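Local coordinates for protein Abbfa_003403 (Acinetobacter baumannii, PDB 4ZXH) that is a four-domain nonribosomal peptide synthetase with condensation, adenylation, peptidyl carrier and thioesterase domains that probably assembles a peptide on its phosphopantetheine arm and releases it, at residues P375-A380 / S391-Q396; G229-F234 / V416-Y421; L158-S163 / D367-L372. One frame throughout, in Å; residues are numbered along the deposited sequence.

Contact 1 (P375-A380 / S391-Q396); sequences PIQTPA and SFPVRQ. With K (potassium ion), chain D.
Ser391 and Ile376 meet through a shared potassium ion. The hydroxyl oxygen Ser391 OG lies 2.9 Å from the potassium, and the backbone oxygen Ile376 O lies 2.8 Å from it. Ser391 CB points toward 375-380. OG sits beside its own backbone N, opposite the carbonyl carbon (chi1 -68°), and this turn brings it onto the ion. The same OG is 3.5 Å from Thr378 O. The Gln377 side chain runs past Ser391 CB, but the orientation of its amide is uncertain. Phe392, next along, turns its CB away from 375-380 and, like Val394, packs on helix 104-115. Pro393 points back toward 375-380. Its CG rests against the Ile376-Gln377 peptide, 3.8 Å from Gln377 N. Its CB is 3.9 Å from Pro375 O. The Gln377 side chain crosses this proline ring at about a right angle. Beyond Pro393 the segment leaves 375-380 behind. Both segments thus give an oxygen to the same potassium ion. The backbone oxygens of Glu371, Leu372 and Leu374 complete the five protein ligands. This is a potassium site of the kind built mainly from loop carbonyls, with one serine hydroxyl added.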
# COMPACT_ATOMS: atom_id res chain seq x y z
N PRO A 375 -33.91 4.58 5.27
CA PRO A 375 -32.98 3.81 6.10
C PRO A 375 -33.30 3.96 7.57
O PRO A 375 -32.50 3.58 8.42
CB PRO A 375 -31.63 4.44 5.78
CG PRO A 375 -31.88 5.34 4.56
CD PRO A 375 -33.27 5.78 4.72
N ILE A 376 -34.47 4.52 7.86
CA ILE A 376 -34.91 4.72 9.24
C ILE A 376 -36.22 4.00 9.50
O ILE A 376 -37.02 3.77 8.57
CB ILE A 376 -35.12 6.20 9.56
CG1 ILE A 376 -36.26 6.76 8.71
CG2 ILE A 376 -33.87 6.99 9.30
CD1 ILE A 376 -36.82 7.98 9.27
N GLN A 377 -36.45 3.65 10.76
CA GLN A 377 -37.73 3.07 11.15
C GLN A 377 -38.83 4.10 11.04
O GLN A 377 -38.65 5.26 11.38
CB GLN A 377 -37.69 2.50 12.57
CG GLN A 377 -38.97 1.75 12.95
CD GLN A 377 -38.88 0.29 12.63
OE1 GLN A 377 -39.64 -0.21 11.81
NE2 GLN A 377 -37.99 -0.41 13.30
N THR A 378 -39.98 3.63 10.57
CA THR A 378 -41.20 4.41 10.46
C THR A 378 -42.37 3.52 10.80
O THR A 378 -42.39 2.36 10.42
CB THR A 378 -41.36 4.98 9.04
OG1 THR A 378 -40.41 6.02 8.82
CG2 THR A 378 -42.73 5.52 8.84
N PRO A 379 -43.36 4.06 11.53
CA PRO A 379 -44.57 3.30 11.88
C PRO A 379 -45.54 3.05 10.69
O PRO A 379 -46.56 2.39 10.90
CB PRO A 379 -45.23 4.18 12.94
CG PRO A 379 -44.75 5.56 12.63
CD PRO A 379 -43.33 5.38 12.20
N ALA A 380 -45.22 3.57 9.50
CA ALA A 380 -46.03 3.37 8.29
C ALA A 380 -46.02 1.94 7.80
O ALA A 380 -45.01 1.24 7.91
CB ALA A 380 -45.58 4.28 7.17
N SER A 391 -41.63 -1.46 8.25
CA SER A 391 -40.20 -1.22 8.06
C SER A 391 -39.37 -2.27 8.76
O SER A 391 -39.81 -2.82 9.75
CB SER A 391 -39.79 0.16 8.59
OG SER A 391 -40.33 1.20 7.80
N PHE A 392 -38.18 -2.54 8.22
CA PHE A 392 -37.15 -3.26 8.96
C PHE A 392 -35.76 -2.84 8.42
O PHE A 392 -35.26 -3.41 7.46
CB PHE A 392 -37.35 -4.77 8.86
CG PHE A 392 -36.45 -5.56 9.79
CD1 PHE A 392 -36.86 -5.88 11.06
CD2 PHE A 392 -35.18 -5.97 9.37
CE1 PHE A 392 -36.04 -6.60 11.90
CE2 PHE A 392 -34.35 -6.68 10.21
CZ PHE A 392 -34.77 -6.99 11.48
N PRO A 393 -35.14 -1.83 9.05
CA PRO A 393 -33.86 -1.35 8.51
C PRO A 393 -32.72 -2.35 8.64
O PRO A 393 -32.57 -3.04 9.64
CB PRO A 393 -33.57 -0.10 9.34
CG PRO A 393 -34.93 0.30 9.90
CD PRO A 393 -35.64 -0.98 10.14
N VAL A 394 -31.91 -2.41 7.60
CA VAL A 394 -30.80 -3.33 7.53
C VAL A 394 -29.58 -2.63 6.93
O VAL A 394 -29.65 -2.12 5.81
CB VAL A 394 -31.16 -4.57 6.68
CG1 VAL A 394 -29.93 -5.34 6.33
CG2 VAL A 394 -32.10 -5.47 7.44
N ARG A 395 -28.47 -2.58 7.65
CA ARG A 395 -27.22 -2.16 7.03
C ARG A 395 -26.98 -3.01 5.76
O ARG A 395 -27.10 -4.23 5.79
CB ARG A 395 -26.06 -2.31 8.00
CG ARG A 395 -26.01 -1.27 9.12
CD ARG A 395 -24.97 -1.65 10.20
NE ARG A 395 -23.63 -1.87 9.66
CZ ARG A 395 -22.59 -2.31 10.37
NH1 ARG A 395 -22.71 -2.59 11.66
NH2 ARG A 395 -21.41 -2.47 9.78
N GLN A 396 -26.68 -2.37 4.64
CA GLN A 396 -26.46 -3.12 3.41
C GLN A 396 -25.58 -2.36 2.40
O GLN A 396 -25.39 -1.14 2.51
CB GLN A 396 -27.81 -3.50 2.78
CG GLN A 396 -28.72 -2.34 2.46
CD GLN A 396 -28.60 -1.94 1.01
OE1 GLN A 396 -28.81 -2.76 0.11
NE2 GLN A 396 -28.21 -0.69 0.78
K K D . -37.92 2.23 6.47

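Contact 2 (G229-F234 / V416-Y421); sequences GSSLVF and VGVLKY
Phe234 lays its ring across Gly417 on the neighbouring strand. Gly417 CA sits over one ring face, 4.0 Å from the centroid and 23° off the ring normal, in a CH-pi contact. The ring edge runs on toward the next residues, with Leu419 N near its plane and CE1 4.4 Å from Leu419 CB. Phe234 CG stands between its backbone N and carbonyl carbon (chi1 61°), and this bends the ring over the partner strand.

Tyr421 does the reverse at the other end, with a like first torsion of 64°. Its ring comes back alongside Ser230, obliquely, with CZ 3.6 Å from Ser230 CB. Ser230 OG gives a weak hydrogen bond to Tyr421 OH, 3.4 Å long. Leu232 and Leu419 share this face of the sheet, and helix 428-447 packs on it through Val435 and Ala431.

Ser231, Val233, Val418 and Lys420 occupy the other face. Val418 CG1 touches Ser231 CB at 3.8 Å. The extended Lys420 chain passes Ser231 OG, which is hydrogen-bonded to Glu398. Lys420 NZ ends in a salt bridge with Glu406 and in hydrogen bonds to the carbonyls of Gln396 and Gln397.

The backbones pair antiparallel. Ser230-Tyr421, Leu232-Leu419 and Phe234-Gly417 are hydrogen-bonded pairs with two N-H...O bonds each; Leu232 N to Leu419 O measures 2.8 Å. Ser231-Lys420 and Val233-Val418 are the non-hydrogen-bonded pairs between them.

Six backbone bonds thus fix the register of the edge strand 229-235. One face carries aromatic and leucine side chains that pack on helix 428-447. On the other, the lysine charge is directed to acceptors outside this strand pair.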
# COMPACT_ATOMS: atom_id res chain seq x y z
N GLY A 229 -17.28 -2.45 5.56
CA GLY A 229 -17.74 -1.09 5.79
C GLY A 229 -18.74 -0.98 6.92
O GLY A 229 -19.11 -1.98 7.55
N SER A 230 -19.19 0.24 7.16
CA SER A 230 -20.25 0.49 8.12
C SER A 230 -21.06 1.68 7.63
O SER A 230 -20.70 2.30 6.62
CB SER A 230 -19.69 0.74 9.51
OG SER A 230 -20.73 1.05 10.41
N SER A 231 -22.14 2.02 8.33
CA SER A 231 -23.09 3.03 7.85
C SER A 231 -23.50 3.94 8.98
O SER A 231 -23.75 3.47 10.08
CB SER A 231 -24.36 2.39 7.27
OG SER A 231 -24.07 1.45 6.25
N LEU A 232 -23.59 5.24 8.71
CA LEU A 232 -24.05 6.20 9.71
C LEU A 232 -25.25 7.02 9.18
O LEU A 232 -25.08 7.87 8.32
CB LEU A 232 -22.91 7.12 10.12
CG LEU A 232 -23.28 8.32 11.00
CD1 LEU A 232 -24.03 7.88 12.22
CD2 LEU A 232 -22.02 9.07 11.40
N VAL A 233 -26.45 6.75 9.69
CA VAL A 233 -27.62 7.50 9.23
C VAL A 233 -27.74 8.86 9.94
O VAL A 233 -27.66 8.95 11.17
CB VAL A 233 -28.91 6.68 9.44
CG1 VAL A 233 -30.13 7.44 8.92
CG2 VAL A 233 -28.78 5.34 8.71
N PHE A 234 -27.90 9.92 9.17
CA PHE A 234 -28.06 11.25 9.74
C PHE A 234 -29.28 11.95 9.12
O PHE A 234 -29.83 11.46 8.14
CB PHE A 234 -26.81 12.09 9.53
CG PHE A 234 -26.46 12.32 8.08
CD1 PHE A 234 -25.78 11.35 7.35
CD2 PHE A 234 -26.82 13.50 7.44
CE1 PHE A 234 -25.48 11.55 6.02
CE2 PHE A 234 -26.51 13.71 6.10
CZ PHE A 234 -25.85 12.74 5.39
N VAL A 416 -32.84 12.90 4.45
CA VAL A 416 -32.26 11.73 5.11
C VAL A 416 -31.06 11.21 4.32
O VAL A 416 -31.14 11.01 3.10
CB VAL A 416 -33.29 10.60 5.30
CG1 VAL A 416 -32.61 9.34 5.79
CG2 VAL A 416 -34.34 11.02 6.29
N GLY A 417 -29.96 11.00 5.03
CA GLY A 417 -28.72 10.59 4.41
C GLY A 417 -28.02 9.47 5.14
O GLY A 417 -28.25 9.24 6.34
N VAL A 418 -27.17 8.76 4.40
CA VAL A 418 -26.37 7.69 4.96
C VAL A 418 -24.93 7.88 4.55
O VAL A 418 -24.64 7.87 3.36
CB VAL A 418 -26.82 6.29 4.49
CG1 VAL A 418 -26.15 5.19 5.34
CG2 VAL A 418 -28.31 6.16 4.57
N LEU A 419 -24.04 8.07 5.52
CA LEU A 419 -22.61 8.07 5.22
C LEU A 419 -22.06 6.66 5.40
O LEU A 419 -22.03 6.12 6.50
CB LEU A 419 -21.84 9.05 6.11
CG LEU A 419 -20.34 9.17 5.73
CD1 LEU A 419 -20.13 9.90 4.42
CD2 LEU A 419 -19.54 9.83 6.82
N LYS A 420 -21.64 6.06 4.29
CA LYS A 420 -20.99 4.76 4.34
C LYS A 420 -19.50 4.96 4.32
O LYS A 420 -18.99 5.77 3.54
CB LYS A 420 -21.43 3.90 3.16
CG LYS A 420 -22.91 3.57 3.24
CD LYS A 420 -23.21 2.49 2.30
CE LYS A 420 -24.64 2.13 2.31
NZ LYS A 420 -24.85 1.23 1.15
N TYR A 421 -18.80 4.22 5.18
CA TYR A 421 -17.36 4.39 5.34
C TYR A 421 -16.66 3.06 5.58
O TYR A 421 -17.19 2.17 6.24
CB TYR A 421 -17.06 5.35 6.50
CG TYR A 421 -17.50 4.86 7.86
CD1 TYR A 421 -18.83 4.98 8.27
CD2 TYR A 421 -16.59 4.29 8.74
CE1 TYR A 421 -19.24 4.52 9.54
CE2 TYR A 421 -16.99 3.84 10.00
CZ TYR A 421 -18.31 3.96 10.40
OH TYR A 421 -18.68 3.50 11.65

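Contact 3 (L158-S163 / D367-L372); sequences LLRDVS and DEFKEL. With K (potassium ion), chain D; PX4 (1,2-dimyristoyl-sn-glycero-3-phosphocholine), chain C.
Phe369 CB points from the loop 367-372 toward helix 152-165, and the ring wedges among three residues of that helix. Along one flank of the rim, CD1 meets Leu159 CD2 at 3.8 Å. Farther out, CE1 lies 3.4 Å from Ser163 OG. The tip atom CZ is 3.7 Å from Ser163 CB. Along the other flank, CE2 is 3.6 Å from Arg160 NH1, which lies at the ring edge near its plane. Ser163 OG itself is hydrogen-bonded to Leu159 O, which also accepts from Ser163 N on the opposite face of its plane.

Arg160 stretches past the ring to Glu368. It grips the carboxylate end-on: NH1 bonds OE1, and NH2 bonds OE2 at 2.7 Å. Both oxygens lie in the guanidinium plane but are met from above the carboxylate plane, and the guanidinium and carboxylate planes are 42° apart. Arg160 NE is held by Glu171 O.

Leu159 has a second neighbour, with its CD1 3.5 Å from C33 of the bound phosphocholine lipid (PX4). The loop's far end gives Glu371 O and Leu372 O to potassium. The contact therefore joins the phospholipid pocket of the condensation domain to its potassium-binding loop.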
# COMPACT_ATOMS: atom_id res chain seq x y z
N LEU A 158 -39.67 -4.79 -9.38
CA LEU A 158 -39.99 -6.13 -8.95
C LEU A 158 -40.85 -6.07 -7.70
O LEU A 158 -41.87 -6.77 -7.59
CB LEU A 158 -38.71 -6.91 -8.72
CG LEU A 158 -38.85 -8.42 -8.66
CD1 LEU A 158 -39.81 -8.89 -9.73
CD2 LEU A 158 -37.45 -9.03 -8.87
N LEU A 159 -40.45 -5.20 -6.78
CA LEU A 159 -41.20 -4.94 -5.55
C LEU A 159 -42.65 -4.55 -5.82
O LEU A 159 -43.58 -5.03 -5.17
CB LEU A 159 -40.51 -3.84 -4.75
CG LEU A 159 -41.23 -3.33 -3.51
CD1 LEU A 159 -41.60 -4.50 -2.61
CD2 LEU A 159 -40.35 -2.34 -2.78
N ARG A 160 -42.85 -3.66 -6.78
CA ARG A 160 -44.19 -3.19 -7.03
C ARG A 160 -45.01 -4.33 -7.61
O ARG A 160 -46.11 -4.61 -7.15
CB ARG A 160 -44.20 -1.98 -7.96
CG ARG A 160 -45.61 -1.41 -8.10
CD ARG A 160 -45.71 -0.07 -8.80
NE ARG A 160 -47.03 0.44 -8.47
CZ ARG A 160 -47.29 1.20 -7.41
NH1 ARG A 160 -46.29 1.58 -6.60
NH2 ARG A 160 -48.53 1.59 -7.15
N ASP A 161 -44.47 -5.01 -8.61
CA ASP A 161 -45.14 -6.15 -9.21
C ASP A 161 -45.52 -7.23 -8.18
O ASP A 161 -46.66 -7.68 -8.15
CB ASP A 161 -44.27 -6.77 -10.29
CG ASP A 161 -45.03 -7.71 -11.19
OD1 ASP A 161 -45.86 -7.21 -12.01
OD2 ASP A 161 -44.78 -8.93 -11.09
N VAL A 162 -44.57 -7.63 -7.34
CA VAL A 162 -44.86 -8.71 -6.41
C VAL A 162 -45.87 -8.28 -5.35
O VAL A 162 -46.70 -9.07 -4.90
CB VAL A 162 -43.57 -9.22 -5.75
CG1 VAL A 162 -43.88 -10.27 -4.69
CG2 VAL A 162 -42.68 -9.81 -6.81
N SER A 163 -45.83 -7.01 -4.98
CA SER A 163 -46.82 -6.46 -4.06
C SER A 163 -48.24 -6.53 -4.63
O SER A 163 -49.20 -6.78 -3.90
CB SER A 163 -46.46 -5.03 -3.72
OG SER A 163 -45.36 -4.98 -2.83
N ASP A 367 -44.77 5.80 -4.44
CA ASP A 367 -45.22 6.57 -3.28
C ASP A 367 -45.64 5.73 -2.06
O ASP A 367 -45.25 6.04 -0.93
CB ASP A 367 -46.38 7.48 -3.69
CG ASP A 367 -45.95 8.59 -4.63
OD1 ASP A 367 -44.73 8.83 -4.77
OD2 ASP A 367 -46.83 9.24 -5.24
N GLU A 368 -46.40 4.66 -2.30
CA GLU A 368 -46.83 3.73 -1.25
C GLU A 368 -45.66 3.14 -0.47
O GLU A 368 -45.84 2.72 0.67
CB GLU A 368 -47.67 2.58 -1.82
CG GLU A 368 -48.86 2.97 -2.71
CD GLU A 368 -48.47 3.15 -4.17
OE1 GLU A 368 -47.27 3.41 -4.45
OE2 GLU A 368 -49.34 3.02 -5.05
N PHE A 369 -44.49 3.09 -1.10
CA PHE A 369 -43.30 2.44 -0.54
C PHE A 369 -42.24 3.42 -0.05
O PHE A 369 -41.16 3.00 0.37
CB PHE A 369 -42.64 1.53 -1.59
CG PHE A 369 -43.53 0.46 -2.11
CD1 PHE A 369 -43.54 -0.80 -1.53
CD2 PHE A 369 -44.38 0.70 -3.18
CE1 PHE A 369 -44.38 -1.81 -2.02
CE2 PHE A 369 -45.23 -0.29 -3.66
CZ PHE A 369 -45.22 -1.55 -3.09
N LYS A 370 -42.55 4.71 -0.12
CA LYS A 370 -41.58 5.75 0.23
C LYS A 370 -40.97 5.52 1.62
O LYS A 370 -39.78 5.23 1.76
CB LYS A 370 -42.26 7.12 0.16
CG LYS A 370 -41.41 8.31 0.62
CD LYS A 370 -42.24 9.61 0.58
CE LYS A 370 -41.57 10.75 1.37
NZ LYS A 370 -41.50 10.47 2.84
N GLU A 371 -41.80 5.60 2.65
CA GLU A 371 -41.32 5.47 4.01
C GLU A 371 -40.77 4.07 4.34
O GLU A 371 -39.86 3.95 5.17
CB GLU A 371 -42.43 5.87 4.99
CG GLU A 371 -42.96 7.27 4.69
CD GLU A 371 -43.91 7.78 5.76
OE1 GLU A 371 -44.03 7.12 6.81
OE2 GLU A 371 -44.54 8.84 5.55
N LEU A 372 -41.27 3.02 3.69
CA LEU A 372 -40.75 1.66 3.91
C LEU A 372 -39.30 1.50 3.46
O LEU A 372 -38.56 0.70 4.01
CB LEU A 372 -41.59 0.62 3.18
CG LEU A 372 -42.97 0.28 3.74
CD1 LEU A 372 -43.63 -0.77 2.86
CD2 LEU A 372 -42.84 -0.21 5.16
K K D . -37.92 2.23 6.47
O1 PX4 C . -44.00 -22.99 6.86
O2 PX4 C . -44.77 -21.59 8.92
P1 PX4 C . -44.91 -21.93 7.46
O3 PX4 C . -46.46 -22.27 7.15
C1 PX4 C . -46.99 -23.59 7.02
C2 PX4 C . -48.52 -23.50 7.00
N1 PX4 C . -49.17 -24.78 6.64
C3 PX4 C . -48.46 -25.93 7.23
C4 PX4 C . -50.56 -24.76 7.14
C5 PX4 C . -49.22 -24.92 5.18
O4 PX4 C . -44.77 -20.58 6.59
C6 PX4 C . -44.44 -19.30 7.15
C7 PX4 C . -43.70 -18.49 6.09
C8 PX4 C . -42.93 -19.52 5.27
O5 PX4 C . -42.19 -18.88 4.23
C9 PX4 C . -41.98 -19.53 2.94
O6 PX4 C . -42.57 -20.56 2.66
C10 PX4 C . -41.03 -18.91 1.94
C11 PX4 C . -41.79 -18.20 0.83
C12 PX4 C . -41.37 -16.74 0.78
C13 PX4 C . -41.33 -16.28 -0.67
C14 PX4 C . -42.22 -15.06 -0.86
C15 PX4 C . -42.48 -14.88 -2.34
C16 PX4 C . -42.01 -13.51 -2.78
C17 PX4 C . -42.02 -13.40 -4.30
C18 PX4 C . -40.68 -13.85 -4.87
C19 PX4 C . -39.84 -12.67 -5.33
C20 PX4 C . -38.37 -13.06 -5.38
C21 PX4 C . -37.52 -11.92 -5.96
C22 PX4 C . -36.09 -11.93 -5.43
O7 PX4 C . -44.62 -17.77 5.25
C23 PX4 C . -44.24 -16.36 5.05
O8 PX4 C . -43.58 -15.84 5.92
C24 PX4 C . -44.65 -15.59 3.79
C25 PX4 C . -44.22 -14.12 3.73
C26 PX4 C . -44.50 -13.47 2.36
C27 PX4 C . -43.97 -12.02 2.25
C28 PX4 C . -44.28 -11.34 0.92
C29 PX4 C . -43.75 -9.90 0.82
C30 PX4 C . -44.12 -9.20 -0.50
C31 PX4 C . -43.11 -8.15 -1.03
C32 PX4 C . -41.92 -8.82 -1.71
C33 PX4 C . -41.11 -7.97 -2.70
C34 PX4 C . -39.71 -8.55 -2.93
C35 PX4 C . -39.10 -8.29 -4.31
C36 PX4 C . -37.79 -7.52 -4.22

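Overall arrangement
All three contacts lie in the condensation domain. Contact 1 is central: its centre is about 13 Å from that of contact 2 and about 14 Å from that of contact 3, while the centres of contacts 2 and 3 are about 23 Å apart. Along the chain contact 3 closes before contact 1 opens, contact 1 is nested inside contact 2, and contacts 2 and 3 cross. Contacts 1 and 2 touch where Pro375 packs on Val418. The chain between strands 356-360 and 403-411 leaves the four-stranded sheet of contact 2, adds strands 382-383 and 387-391 to the six-stranded sheet, and returns. This excursion connects the sheets, and contacts 1 and 3 hold its loops around the potassium.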